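Local coordinates for protein Poly(Beta-D-mannuronate) lyase (Pseudopedobacter saltans, PDB 7O79) that probably cleaves alginate as a poly(beta-D-mannuronate) lyase of polysaccharide lyase family 6, built as a right-handed parallel beta-helix, at residues I105-P110 and S133-N138; Y117-F122 and Q141-N146; N150-T155 and G190-I195; F175-Y180 and I211-N216; I333-S338 and I371-P376. One frame throughout, in Å; residues are numbered along the deposited sequence.

All five contacts join neighbouring coils of one parallel beta-helix. Contacts 2 and 4 are buried and central; their strands 144-146 and 175-177 are neighbours on the same face of the helix. Contacts 1, 3 and 5 are partly buried. Contact 5 belongs to that face, at its outermost strand, its centre about 24 Å from the chain centre; Thr374, Asn334, Gln372 and two waters supply much of its side-chain chemistry. Contact 1 pairs strands of another face and continues into a turn bound by asparagine. Contact 3 is mostly loop, with stacked rings, two waters and a phosphate. Contacts 1 and 2 interleave along the chain, as do 3 and 4. Asn146 hydrogen-bonds contact 2 to contacts 3 and 4.

Contact 1 (I105-P110 and S133-N138); sequences IVDFNP and SFKGKN
Ile105 pairs with Phe134 and Val106 with Lys135 in parallel beta bridges. Three backbone hydrogen bonds hold them: Ile105 N to Ser133 O, Lys135 N to Ile105 O and Asp107 N to Lys135 O. On the face shared by Ile105 and Phe134, the isoleucine CD1 sits at the edge of the ring, 3.8 Å from Phe134 CE1. Ile105 CG1 is anti to the carbonyl carbon (chi1 -59°), which carries CD1 to that edge. Beyond the strands, Asn109 ND2 donates to Gly136 O at 2.7 Å, and that oxygen lies close to the Asn109 amide plane. Asn109 OD1 accepts from Asn138 N at 3.1 Å, with the donor above the carbonyl plane. Asp107 OD1 lies 3.3 Å from Gly136 CA; a side chain on Gly136 would collide with it, and the backbone angles there already call for glycine. Lys135 NZ stays 4.1 Å from Asp107 OD1, beyond a salt bridge. One amide thus extends the pairing of two beta-helix coils past the strand ends, as donor and acceptor.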
# COMPACT_ATOMS: atom_id res chain seq x y z
N ILE A 105 -9.83 3.21 -14.49
CA ILE A 105 -10.05 1.81 -14.83
C ILE A 105 -11.32 1.41 -14.11
O ILE A 105 -11.40 1.55 -12.88
CB ILE A 105 -8.88 0.91 -14.40
CG1 ILE A 105 -7.58 1.34 -15.06
CG2 ILE A 105 -9.17 -0.52 -14.79
CD1 ILE A 105 -6.39 0.47 -14.65
N VAL A 106 -12.31 0.93 -14.85
CA VAL A 106 -13.66 0.72 -14.31
C VAL A 106 -14.09 -0.71 -14.61
O VAL A 106 -14.17 -1.09 -15.78
CB VAL A 106 -14.66 1.74 -14.87
CG1 VAL A 106 -16.09 1.43 -14.41
CG2 VAL A 106 -14.27 3.16 -14.49
N ASP A 107 -14.37 -1.48 -13.56
CA ASP A 107 -14.83 -2.88 -13.66
C ASP A 107 -14.16 -3.68 -14.78
O ASP A 107 -14.82 -4.46 -15.47
CB ASP A 107 -16.35 -2.95 -13.83
CG ASP A 107 -17.08 -2.22 -12.74
OD1 ASP A 107 -16.63 -2.31 -11.58
OD2 ASP A 107 -18.10 -1.56 -13.03
N PHE A 108 -12.85 -3.50 -14.95
CA PHE A 108 -12.09 -4.09 -16.05
C PHE A 108 -11.71 -5.54 -15.75
O PHE A 108 -10.54 -5.93 -15.80
CB PHE A 108 -10.86 -3.23 -16.31
CG PHE A 108 -10.32 -3.33 -17.71
CD1 PHE A 108 -10.94 -2.69 -18.76
CD2 PHE A 108 -9.15 -4.04 -17.95
CE1 PHE A 108 -10.43 -2.76 -20.06
CE2 PHE A 108 -8.62 -4.13 -19.24
CZ PHE A 108 -9.26 -3.49 -20.30
N ASN A 109 -12.75 -6.35 -15.50
CA ASN A 109 -12.61 -7.64 -14.83
C ASN A 109 -12.79 -8.83 -15.76
O ASN A 109 -13.60 -8.80 -16.69
CB ASN A 109 -13.62 -7.74 -13.67
CG ASN A 109 -13.37 -6.71 -12.60
OD1 ASN A 109 -12.21 -6.47 -12.22
ND2 ASN A 109 -14.43 -6.11 -12.07
N PRO A 110 -12.05 -9.91 -15.52
CA PRO A 110 -12.24 -11.15 -16.28
C PRO A 110 -13.42 -11.91 -15.69
O PRO A 110 -14.06 -11.48 -14.73
CB PRO A 110 -10.93 -11.88 -16.04
CG PRO A 110 -10.60 -11.51 -14.60
CD PRO A 110 -11.08 -10.09 -14.42
N SER A 133 -8.40 7.06 -11.16
CA SER A 133 -9.50 6.43 -10.43
C SER A 133 -9.59 4.95 -10.79
O SER A 133 -9.43 4.57 -11.95
CB SER A 133 -10.86 7.09 -10.72
OG SER A 133 -10.91 8.41 -10.23
N PHE A 134 -9.89 4.13 -9.79
CA PHE A 134 -9.91 2.68 -9.93
C PHE A 134 -11.12 2.13 -9.19
O PHE A 134 -11.27 2.33 -7.98
CB PHE A 134 -8.60 2.08 -9.39
CG PHE A 134 -7.37 2.72 -9.97
CD1 PHE A 134 -6.85 2.27 -11.18
CD2 PHE A 134 -6.79 3.82 -9.37
CE1 PHE A 134 -5.74 2.85 -11.73
CE2 PHE A 134 -5.66 4.42 -9.92
CZ PHE A 134 -5.13 3.93 -11.11
N LYS A 135 -11.98 1.42 -9.92
CA LYS A 135 -13.24 0.97 -9.35
C LYS A 135 -13.55 -0.46 -9.77
O LYS A 135 -13.57 -0.77 -10.97
CB LYS A 135 -14.39 1.89 -9.77
CG LYS A 135 -15.72 1.44 -9.17
CD LYS A 135 -16.87 2.33 -9.56
CE LYS A 135 -18.15 1.90 -8.86
NZ LYS A 135 -18.59 0.56 -9.33
N GLY A 136 -13.80 -1.33 -8.80
CA GLY A 136 -14.44 -2.60 -9.07
C GLY A 136 -13.54 -3.79 -9.36
O GLY A 136 -14.06 -4.85 -9.74
N LYS A 137 -12.22 -3.68 -9.18
CA LYS A 137 -11.37 -4.83 -9.47
C LYS A 137 -11.78 -6.02 -8.60
O LYS A 137 -11.97 -5.89 -7.39
CB LYS A 137 -9.90 -4.49 -9.23
CG LYS A 137 -8.97 -5.61 -9.66
CD LYS A 137 -7.52 -5.36 -9.23
CE LYS A 137 -6.57 -6.08 -10.15
NZ LYS A 137 -6.33 -7.49 -9.67
N ASN A 138 -11.94 -7.19 -9.23
CA ASN A 138 -12.51 -8.32 -8.51
C ASN A 138 -11.73 -9.62 -8.69
O ASN A 138 -12.19 -10.66 -8.22
CB ASN A 138 -13.98 -8.50 -8.91
CG ASN A 138 -14.17 -9.08 -10.31
OD1 ASN A 138 -13.20 -9.32 -11.04
ND2 ASN A 138 -15.42 -9.35 -10.67

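Contact 2 (Y117-F122 and Q141-N146); sequences YYWVLF and QPLVGN
The Tyr118 ring has Gln141 NE2 over one face, 3.2 Å above its plane and displaced toward the rim, and Leu121 CD1 over the centre of the other. The Gln141 amide is turned 72° against the ring. Its chain bends at chi2 (-67°), which brings NE2 back over the tyrosine. Pro142 lies alongside, its CD 3.7 Å from Tyr118 CE2. The Phe122 ring receives Val144 CG1 and Gly145 O at its edge, in plane. A side chain on Gly145 would clash with Tyr118 CE2. Parallel bridges run from Val120-Val144 to Phe122-Asn146. Leu143 O accepts from two donors, Trp119 N at 3.0 Å and Val120 N at 2.9 Å, where the chain turns a corner of the beta-helix. Tyr118 OH is hydrogen-bonded to Arg176, two coils on, and Asn146 OD1 to Ser151. The ring is therefore fixed on both faces and at its hydroxyl, while Pro142 O is buried with no hydrogen-bond partner in the model; Tyr118 CA approaches it at 3.4 Å in a CA-H...O contact.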
# COMPACT_ATOMS: atom_id res chain seq x y z
N TYR A 117 -4.38 -10.57 -12.69
CA TYR A 117 -3.49 -9.55 -13.25
C TYR A 117 -3.56 -8.28 -12.40
O TYR A 117 -4.58 -8.00 -11.75
CB TYR A 117 -3.82 -9.24 -14.72
CG TYR A 117 -5.28 -8.94 -15.06
CD1 TYR A 117 -5.77 -7.64 -15.01
CD2 TYR A 117 -6.13 -9.93 -15.54
CE1 TYR A 117 -7.08 -7.34 -15.35
CE2 TYR A 117 -7.44 -9.65 -15.90
CZ TYR A 117 -7.92 -8.35 -15.81
OH TYR A 117 -9.22 -8.03 -16.16
N TYR A 118 -2.46 -7.52 -12.41
CA TYR A 118 -2.49 -6.22 -11.74
C TYR A 118 -3.33 -5.23 -12.54
O TYR A 118 -3.60 -5.42 -13.73
CB TYR A 118 -1.10 -5.61 -11.60
CG TYR A 118 -0.05 -6.39 -10.85
CD1 TYR A 118 0.76 -7.29 -11.51
CD2 TYR A 118 0.16 -6.18 -9.49
CE1 TYR A 118 1.74 -7.99 -10.83
CE2 TYR A 118 1.14 -6.88 -8.80
CZ TYR A 118 1.93 -7.78 -9.47
OH TYR A 118 2.92 -8.47 -8.80
N TRP A 119 -3.70 -4.13 -11.90
CA TRP A 119 -4.20 -3.02 -12.70
C TRP A 119 -3.09 -2.02 -13.02
O TRP A 119 -3.02 -1.52 -14.15
CB TRP A 119 -5.39 -2.36 -11.99
CG TRP A 119 -6.68 -3.08 -12.33
CD1 TRP A 119 -6.80 -4.30 -12.93
CD2 TRP A 119 -8.01 -2.62 -12.09
NE1 TRP A 119 -8.12 -4.63 -13.08
CE2 TRP A 119 -8.89 -3.61 -12.57
CE3 TRP A 119 -8.55 -1.47 -11.50
CZ2 TRP A 119 -10.27 -3.49 -12.50
CZ3 TRP A 119 -9.93 -1.35 -11.42
CH2 TRP A 119 -10.78 -2.35 -11.93
N VAL A 120 -2.17 -1.79 -12.08
CA VAL A 120 -1.02 -0.93 -12.33
C VAL A 120 0.20 -1.61 -11.73
O VAL A 120 0.20 -1.96 -10.54
CB VAL A 120 -1.20 0.49 -11.72
CG1 VAL A 120 0.02 1.34 -12.00
CG2 VAL A 120 -2.46 1.16 -12.25
N LEU A 121 1.24 -1.80 -12.53
CA LEU A 121 2.46 -2.44 -12.07
C LEU A 121 3.65 -1.54 -12.34
O LEU A 121 3.87 -1.11 -13.48
CB LEU A 121 2.67 -3.81 -12.72
CG LEU A 121 3.98 -4.49 -12.30
CD1 LEU A 121 4.00 -4.80 -10.82
CD2 LEU A 121 4.25 -5.75 -13.13
N PHE A 122 4.43 -1.25 -11.30
CA PHE A 122 5.65 -0.46 -11.45
C PHE A 122 6.86 -1.37 -11.58
O PHE A 122 7.07 -2.26 -10.75
CB PHE A 122 5.83 0.48 -10.26
CG PHE A 122 4.86 1.61 -10.26
CD1 PHE A 122 5.17 2.79 -10.91
CD2 PHE A 122 3.63 1.50 -9.62
CE1 PHE A 122 4.28 3.85 -10.92
CE2 PHE A 122 2.74 2.57 -9.63
CZ PHE A 122 3.06 3.73 -10.29
N GLN A 141 -4.41 -10.77 -7.75
CA GLN A 141 -3.29 -9.84 -7.93
C GLN A 141 -3.60 -8.47 -7.33
O GLN A 141 -4.74 -8.00 -7.39
CB GLN A 141 -2.89 -9.70 -9.40
CG GLN A 141 -2.29 -10.99 -9.93
CD GLN A 141 -0.96 -11.27 -9.26
OE1 GLN A 141 -0.85 -12.12 -8.39
NE2 GLN A 141 0.10 -10.66 -9.80
N PRO A 142 -2.61 -7.83 -6.72
CA PRO A 142 -2.83 -6.48 -6.18
C PRO A 142 -3.33 -5.53 -7.26
O PRO A 142 -3.07 -5.71 -8.46
CB PRO A 142 -1.44 -6.07 -5.68
CG PRO A 142 -0.68 -7.35 -5.49
CD PRO A 142 -1.26 -8.36 -6.46
N LEU A 143 -4.09 -4.52 -6.83
CA LEU A 143 -4.49 -3.48 -7.76
C LEU A 143 -3.27 -2.70 -8.25
O LEU A 143 -3.07 -2.52 -9.47
CB LEU A 143 -5.51 -2.55 -7.07
CG LEU A 143 -6.38 -1.70 -7.98
CD1 LEU A 143 -7.73 -1.41 -7.33
CD2 LEU A 143 -5.68 -0.40 -8.36
N VAL A 144 -2.42 -2.28 -7.33
CA VAL A 144 -1.17 -1.59 -7.65
C VAL A 144 -0.04 -2.43 -7.08
O VAL A 144 -0.06 -2.78 -5.90
CB VAL A 144 -1.11 -0.17 -7.06
CG1 VAL A 144 0.25 0.46 -7.35
CG2 VAL A 144 -2.20 0.70 -7.63
N GLY A 145 0.95 -2.75 -7.92
CA GLY A 145 2.14 -3.44 -7.47
C GLY A 145 3.43 -2.70 -7.77
O GLY A 145 3.54 -1.98 -8.76
N ASN A 146 4.43 -2.92 -6.92
CA ASN A 146 5.79 -2.49 -7.20
C ASN A 146 6.68 -3.71 -7.23
O ASN A 146 6.65 -4.55 -6.33
CB ASN A 146 6.30 -1.47 -6.16
CG ASN A 146 7.61 -0.82 -6.58
OD1 ASN A 146 7.65 0.02 -7.48
ND2 ASN A 146 8.70 -1.18 -5.89

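Contact 3 (N150-T155 and G190-I195); sequences NSRYNT and GAFFTI. With PO4 (phosphate ion), chain B.
Arg152 and Gly190 meet where loops of adjacent beta-helix coils run side by side into the parallel Thr155-Thr194 bridge. From the start of the arginine side chain, CB passes 3.7 Å from Ala191 O. CG and CD then skirt Gly190 O, and NE comes within 3.2 Å of it. The chain is extended from CG to NE (chi2 179°), which carries the guanidinium past Gly190 to a phosphate, probably from the crystallisation liquor. The phosphorus lies at the guanidinium edge, in plane. NH2 donates to PO4 O1 at 3.1 Å and NH1 to PO4 O4 at 3.3 Å; Asn150 N also binds O1. Asp189 forms a salt bridge with NH1. An alanine here would remove the guanidinium, and is likely to leave Asp189 without its charged mate and the phosphate more loosely held. Tyr153 and Phe192 form an offset stack, planes 6° apart. One water bridges Asn154 O, Phe192 O and Thr194 OG1. Over the Tyr153 face, Phe192 CB makes a CH-pi contact, 3.8 Å from the ring centroid.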
# COMPACT_ATOMS: atom_id res chain seq x y z
N ASN A 150 14.91 -3.00 -9.44
CA ASN A 150 15.06 -1.84 -10.32
C ASN A 150 13.77 -1.01 -10.44
O ASN A 150 13.43 -0.48 -11.50
CB ASN A 150 15.57 -2.28 -11.70
CG ASN A 150 16.15 -1.13 -12.49
OD1 ASN A 150 16.91 -0.32 -11.96
ND2 ASN A 150 15.79 -1.04 -13.76
N SER A 151 13.04 -0.84 -9.31
CA SER A 151 11.78 -0.09 -9.33
C SER A 151 11.68 0.77 -8.05
O SER A 151 10.92 0.52 -7.11
CB SER A 151 10.61 -1.06 -9.51
OG SER A 151 9.36 -0.40 -9.57
N ARG A 152 12.46 1.85 -8.01
CA ARG A 152 12.58 2.71 -6.84
C ARG A 152 12.01 4.09 -7.15
O ARG A 152 12.01 4.53 -8.31
CB ARG A 152 14.04 2.86 -6.41
CG ARG A 152 14.72 1.57 -6.01
CD ARG A 152 16.17 1.80 -5.62
NE ARG A 152 16.74 0.62 -4.97
CZ ARG A 152 17.15 -0.47 -5.63
NH1 ARG A 152 17.66 -1.51 -4.96
NH2 ARG A 152 17.02 -0.53 -6.95
N TYR A 153 11.56 4.77 -6.09
CA TYR A 153 11.13 6.18 -6.14
C TYR A 153 9.88 6.39 -7.00
O TYR A 153 9.72 7.42 -7.65
CB TYR A 153 12.26 7.12 -6.60
CG TYR A 153 13.38 7.21 -5.59
CD1 TYR A 153 13.28 8.08 -4.51
CD2 TYR A 153 14.53 6.44 -5.71
CE1 TYR A 153 14.30 8.16 -3.55
CE2 TYR A 153 15.55 6.52 -4.78
CZ TYR A 153 15.43 7.38 -3.71
OH TYR A 153 16.44 7.44 -2.79
N ASN A 154 8.99 5.43 -7.01
CA ASN A 154 7.70 5.60 -7.65
C ASN A 154 6.70 6.20 -6.66
O ASN A 154 6.80 5.99 -5.45
CB ASN A 154 7.20 4.26 -8.20
CG ASN A 154 8.15 3.68 -9.24
OD1 ASN A 154 8.53 4.36 -10.19
ND2 ASN A 154 8.53 2.40 -9.07
N THR A 155 5.77 6.98 -7.19
CA THR A 155 4.86 7.77 -6.36
C THR A 155 3.45 7.61 -6.92
O THR A 155 3.25 7.70 -8.13
CB THR A 155 5.28 9.26 -6.36
OG1 THR A 155 6.54 9.39 -5.69
CG2 THR A 155 4.25 10.13 -5.61
N GLY A 190 16.07 0.51 -0.25
CA GLY A 190 14.65 0.26 -0.12
C GLY A 190 13.98 0.46 -1.47
O GLY A 190 14.65 0.70 -2.49
N ALA A 191 12.64 0.35 -1.46
CA ALA A 191 11.83 0.67 -2.63
C ALA A 191 11.58 2.17 -2.77
O ALA A 191 11.38 2.67 -3.89
CB ALA A 191 10.47 -0.05 -2.57
N PHE A 192 11.57 2.90 -1.66
CA PHE A 192 11.28 4.34 -1.68
C PHE A 192 9.99 4.64 -2.43
O PHE A 192 9.91 5.58 -3.23
CB PHE A 192 12.46 5.13 -2.25
CG PHE A 192 13.78 4.90 -1.54
CD1 PHE A 192 14.15 5.70 -0.46
CD2 PHE A 192 14.67 3.93 -1.99
CE1 PHE A 192 15.35 5.51 0.18
CE2 PHE A 192 15.90 3.75 -1.36
CZ PHE A 192 16.24 4.53 -0.27
N PHE A 193 8.97 3.84 -2.18
CA PHE A 193 7.66 4.01 -2.82
C PHE A 193 6.81 4.96 -1.98
O PHE A 193 6.80 4.88 -0.75
CB PHE A 193 6.96 2.65 -2.96
CG PHE A 193 5.84 2.62 -3.97
CD1 PHE A 193 4.58 3.14 -3.66
CD2 PHE A 193 6.03 2.05 -5.21
CE1 PHE A 193 3.54 3.09 -4.59
CE2 PHE A 193 5.01 2.02 -6.16
CZ PHE A 193 3.76 2.53 -5.85
N THR A 194 6.11 5.86 -2.65
CA THR A 194 5.30 6.85 -1.96
C THR A 194 3.83 6.61 -2.29
O THR A 194 3.44 6.63 -3.46
CB THR A 194 5.70 8.27 -2.34
OG1 THR A 194 7.00 8.55 -1.80
CG2 THR A 194 4.68 9.29 -1.80
N ILE A 195 3.03 6.38 -1.25
CA ILE A 195 1.58 6.29 -1.35
C ILE A 195 1.04 7.50 -0.60
O ILE A 195 1.04 7.51 0.64
CB ILE A 195 1.03 4.99 -0.75
CG1 ILE A 195 1.62 3.75 -1.45
CG2 ILE A 195 -0.50 5.00 -0.78
CD1 ILE A 195 1.20 2.42 -0.74
P PO4 B . 18.34 -4.19 -7.51
O1 PO4 B . 16.96 -3.55 -7.40
O2 PO4 B . 19.15 -3.40 -8.52
O3 PO4 B . 18.17 -5.61 -7.96
O4 PO4 B . 19.07 -4.21 -6.18
O HOH W 1 9.29 2.61 -5.80
O HOH W 2 8.50 7.60 -3.92

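Contact 4 (F175-Y180 and I211-N216); sequences FRIWGY and ISLKSN
Backbone hydrogen bonds join Phe175-Ile177 to Ile211-Lys214 in parallel register: Ser212 N to Phe175 O, Ile177 N to Ser212 O and Lys214 N to Ile177 O. Further on, Asn216 N donates to Tyr180 O. Ser215 OG adds a second donor to Ile177 O at 3.0 Å, from the face opposite Lys214 N. Ser215 OG stands between its backbone N and carbonyl carbon (chi1 52°), which turns it toward the neighbouring strand; it also bonds to Asn218. On the apolar side, Phe175 lies alongside Ile211, and Ile177 CG1 meets Leu213 CD2 at 3.8 Å. On the side of Arg176 and Ser212, Lys214 CD comes to the edge of the Trp178 indole, 3.8 Å from NE1. A water accepts from Trp178 NE1 at 3.1 Å. Asn216 ND2, itself bonded to Glu185 O, meets the Tyr180 ring at its edge, planes nearly perpendicular; Asn216 OD1 bonds to Asn238 N. Matched residues stacked from coil to coil, aliphatic and aromatic on the inner face, are characteristic of a parallel beta-helix.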
# COMPACT_ATOMS: atom_id res chain seq x y z
N PHE A 175 -2.38 -2.14 -2.64
CA PHE A 175 -0.98 -1.86 -2.92
C PHE A 175 -0.14 -2.99 -2.34
O PHE A 175 -0.31 -3.34 -1.17
CB PHE A 175 -0.52 -0.54 -2.28
CG PHE A 175 -1.00 0.71 -2.98
CD1 PHE A 175 -2.24 1.26 -2.69
CD2 PHE A 175 -0.16 1.39 -3.86
CE1 PHE A 175 -2.67 2.44 -3.32
CE2 PHE A 175 -0.57 2.59 -4.48
CZ PHE A 175 -1.82 3.11 -4.20
N ARG A 176 0.78 -3.55 -3.13
CA ARG A 176 1.80 -4.46 -2.62
C ARG A 176 3.17 -3.98 -3.11
O ARG A 176 3.42 -3.95 -4.31
CB ARG A 176 1.53 -5.91 -3.06
CG ARG A 176 2.58 -6.91 -2.54
CD ARG A 176 2.29 -8.38 -2.94
NE ARG A 176 2.42 -8.62 -4.37
CZ ARG A 176 1.82 -9.61 -5.02
NH1 ARG A 176 1.09 -10.50 -4.36
NH2 ARG A 176 2.00 -9.74 -6.33
N ILE A 177 4.04 -3.59 -2.17
CA ILE A 177 5.30 -2.92 -2.49
C ILE A 177 6.47 -3.86 -2.20
O ILE A 177 6.96 -3.94 -1.07
CB ILE A 177 5.48 -1.59 -1.73
CG1 ILE A 177 4.18 -0.78 -1.74
CG2 ILE A 177 6.69 -0.82 -2.30
CD1 ILE A 177 3.72 -0.42 -3.15
N TRP A 178 6.97 -4.51 -3.25
CA TRP A 178 8.21 -5.25 -3.15
C TRP A 178 9.39 -4.32 -3.36
O TRP A 178 9.23 -3.15 -3.76
CB TRP A 178 8.26 -6.36 -4.19
CG TRP A 178 7.30 -7.51 -3.97
CD1 TRP A 178 6.87 -8.02 -2.77
CD2 TRP A 178 6.69 -8.30 -4.99
NE1 TRP A 178 6.00 -9.09 -2.99
CE2 TRP A 178 5.89 -9.28 -4.35
CE3 TRP A 178 6.76 -8.29 -6.40
CZ2 TRP A 178 5.15 -10.23 -5.06
CZ3 TRP A 178 6.01 -9.23 -7.11
CH2 TRP A 178 5.22 -10.19 -6.44
N GLY A 179 10.59 -4.85 -3.12
CA GLY A 179 11.83 -4.14 -3.29
C GLY A 179 12.79 -4.49 -2.19
O GLY A 179 12.55 -5.40 -1.40
N TYR A 180 13.93 -3.80 -2.17
CA TYR A 180 14.93 -4.05 -1.15
C TYR A 180 14.32 -3.90 0.23
O TYR A 180 13.69 -2.88 0.53
CB TYR A 180 16.12 -3.10 -1.31
CG TYR A 180 17.19 -3.26 -0.27
CD1 TYR A 180 17.07 -2.67 0.99
CD2 TYR A 180 18.34 -4.00 -0.54
CE1 TYR A 180 18.05 -2.81 1.95
CE2 TYR A 180 19.33 -4.14 0.43
CZ TYR A 180 19.18 -3.55 1.66
OH TYR A 180 20.17 -3.69 2.61
N ILE A 211 -2.93 -1.94 2.23
CA ILE A 211 -1.58 -1.62 1.77
C ILE A 211 -0.66 -2.65 2.40
O ILE A 211 -0.77 -2.95 3.59
CB ILE A 211 -1.19 -0.18 2.17
CG1 ILE A 211 -1.97 0.83 1.33
CG2 ILE A 211 0.33 0.04 2.03
CD1 ILE A 211 -1.97 2.26 1.87
N SER A 212 0.21 -3.24 1.59
CA SER A 212 1.15 -4.24 2.07
C SER A 212 2.55 -3.78 1.68
O SER A 212 2.95 -3.89 0.52
CB SER A 212 0.82 -5.62 1.49
OG SER A 212 1.71 -6.61 1.98
N LEU A 213 3.29 -3.28 2.67
CA LEU A 213 4.70 -2.95 2.49
C LEU A 213 5.55 -4.19 2.72
O LEU A 213 5.49 -4.80 3.79
CB LEU A 213 5.13 -1.82 3.43
CG LEU A 213 4.22 -0.58 3.43
CD1 LEU A 213 4.79 0.50 4.34
CD2 LEU A 213 4.06 -0.06 2.01
N LYS A 214 6.35 -4.56 1.73
CA LYS A 214 7.28 -5.68 1.79
C LYS A 214 8.65 -5.24 1.30
O LYS A 214 9.27 -5.88 0.44
CB LYS A 214 6.76 -6.85 0.96
CG LYS A 214 5.53 -7.54 1.57
CD LYS A 214 5.10 -8.73 0.70
CE LYS A 214 4.12 -9.63 1.47
NZ LYS A 214 3.44 -10.62 0.57
N SER A 215 9.13 -4.11 1.82
CA SER A 215 10.37 -3.46 1.40
C SER A 215 10.62 -2.31 2.37
O SER A 215 9.78 -2.03 3.24
CB SER A 215 10.30 -2.94 -0.04
OG SER A 215 9.14 -2.13 -0.22
N ASN A 216 11.74 -1.60 2.18
CA ASN A 216 12.15 -0.51 3.06
C ASN A 216 11.87 0.88 2.48
O ASN A 216 11.72 1.06 1.27
CB ASN A 216 13.66 -0.56 3.41
CG ASN A 216 14.07 -1.85 4.06
OD1 ASN A 216 13.24 -2.68 4.43
ND2 ASN A 216 15.37 -2.00 4.27
O HOH W 3 4.79 -11.44 -1.38

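Contact 5 (I333-S338 and I371-P376); sequences INIGGS and IQATSP
Thr374 OG1 donates to Gly336 O at 2.7 Å, from above the carbonyl plane. OG1 is anti to its own carbonyl carbon (chi1 -64°), which sets it facing the neighbouring coil. Just beside it, Thr374 N donates to Ile335 O at 2.9 Å, so one threonine binds two successive carbonyls. A water donates to Thr374 OG1 and to Asn334 OD1, and accepts from Gln372 NE2, tying three side chains together. The Asn334 and Gln372 side chains run side by side, their amide planes 62° apart. A second water donates to Ile335 O and Thr374 O. A valine in place of Thr374 would lack the hydroxyl, and would probably leave Gly336 O without this donor and the bridging water with one partner fewer.

Behind these groups, Gln372 N bonds to Ile333 O, and Ile335 N to Gln372 O at 2.7 Å. On the opposite face from the amides, Ile333 pairs with Ile371 in a parallel bridge, and Ile335 CD1 reaches across to Ile371 CG2 at 3.8 Å. Leu392 touches Ile335 and Ile371. The chain turns a corner at Ile335 and Gly336; a side chain at Gly336 would collide with Thr374 CB. Asn334 ND2 has a weak hydrogen bond to Asp278. Aligned isoleucines on one face and aligned amides on the other are characteristic of stacked beta-helix coils, here at the outermost strand of this face within the chain.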
# COMPACT_ATOMS: atom_id res chain seq x y z
N ILE A 333 -3.72 -0.22 21.19
CA ILE A 333 -2.38 -0.56 20.75
C ILE A 333 -2.09 -1.96 21.26
O ILE A 333 -2.18 -2.22 22.46
CB ILE A 333 -1.33 0.45 21.25
CG1 ILE A 333 -1.73 1.87 20.79
CG2 ILE A 333 0.07 0.06 20.76
CD1 ILE A 333 -0.76 2.99 21.17
N ASN A 334 -1.79 -2.86 20.33
CA ASN A 334 -1.48 -4.25 20.65
C ASN A 334 0.03 -4.41 20.51
O ASN A 334 0.56 -4.46 19.40
CB ASN A 334 -2.27 -5.17 19.74
CG ASN A 334 -2.03 -6.66 20.01
OD1 ASN A 334 -1.39 -7.03 20.98
ND2 ASN A 334 -2.57 -7.50 19.16
N ILE A 335 0.74 -4.41 21.64
CA ILE A 335 2.19 -4.56 21.68
C ILE A 335 2.47 -6.06 21.79
O ILE A 335 2.42 -6.63 22.88
CB ILE A 335 2.83 -3.77 22.82
CG1 ILE A 335 2.31 -2.33 22.84
CG2 ILE A 335 4.36 -3.76 22.70
CD1 ILE A 335 2.76 -1.54 24.06
N GLY A 336 2.70 -6.70 20.64
CA GLY A 336 2.97 -8.12 20.65
C GLY A 336 1.87 -8.98 20.05
O GLY A 336 1.51 -10.01 20.62
N GLY A 337 1.32 -8.57 18.91
CA GLY A 337 0.33 -9.39 18.24
C GLY A 337 0.93 -10.70 17.77
O GLY A 337 2.13 -10.82 17.55
N SER A 338 0.06 -11.72 17.64
CA SER A 338 0.41 -13.04 17.09
C SER A 338 1.64 -13.65 17.75
O SER A 338 2.61 -14.05 17.10
CB SER A 338 0.59 -12.97 15.58
OG SER A 338 -0.53 -12.35 15.00
N ILE A 371 -4.21 -0.24 25.78
CA ILE A 371 -2.88 -0.76 25.48
C ILE A 371 -2.83 -2.19 25.99
O ILE A 371 -3.17 -2.45 27.15
CB ILE A 371 -1.77 0.11 26.10
CG1 ILE A 371 -1.92 1.54 25.60
CG2 ILE A 371 -0.41 -0.44 25.74
CD1 ILE A 371 -0.78 2.41 25.93
N GLN A 372 -2.48 -3.10 25.11
CA GLN A 372 -2.45 -4.53 25.40
C GLN A 372 -1.05 -5.00 25.05
O GLN A 372 -0.67 -4.98 23.88
CB GLN A 372 -3.50 -5.24 24.56
CG GLN A 372 -3.43 -6.74 24.56
CD GLN A 372 -4.52 -7.33 23.71
OE1 GLN A 372 -5.70 -7.00 23.86
NE2 GLN A 372 -4.13 -8.19 22.77
N ALA A 373 -0.28 -5.41 26.06
CA ALA A 373 1.09 -5.88 25.84
C ALA A 373 1.18 -7.36 26.16
O ALA A 373 0.92 -7.78 27.29
CB ALA A 373 2.08 -5.09 26.69
N THR A 374 1.55 -8.17 25.17
CA THR A 374 1.69 -9.60 25.41
C THR A 374 2.81 -9.85 26.42
O THR A 374 3.90 -9.26 26.33
CB THR A 374 1.96 -10.33 24.10
OG1 THR A 374 0.82 -10.19 23.25
CG2 THR A 374 2.16 -11.81 24.36
N SER A 375 2.53 -10.68 27.42
CA SER A 375 3.60 -10.97 28.35
C SER A 375 4.28 -12.29 27.98
O SER A 375 3.65 -13.17 27.39
CB SER A 375 3.07 -11.02 29.78
OG SER A 375 2.41 -12.24 30.03
N PRO A 376 5.57 -12.42 28.27
CA PRO A 376 6.29 -13.62 27.84
C PRO A 376 5.63 -14.89 28.36
O PRO A 376 5.08 -14.93 29.46
CB PRO A 376 7.69 -13.43 28.44
CG PRO A 376 7.82 -11.95 28.58
CD PRO A 376 6.46 -11.45 28.94
O HOH W 4 -1.60 -9.27 22.67
O HOH W 5 4.61 -7.18 24.49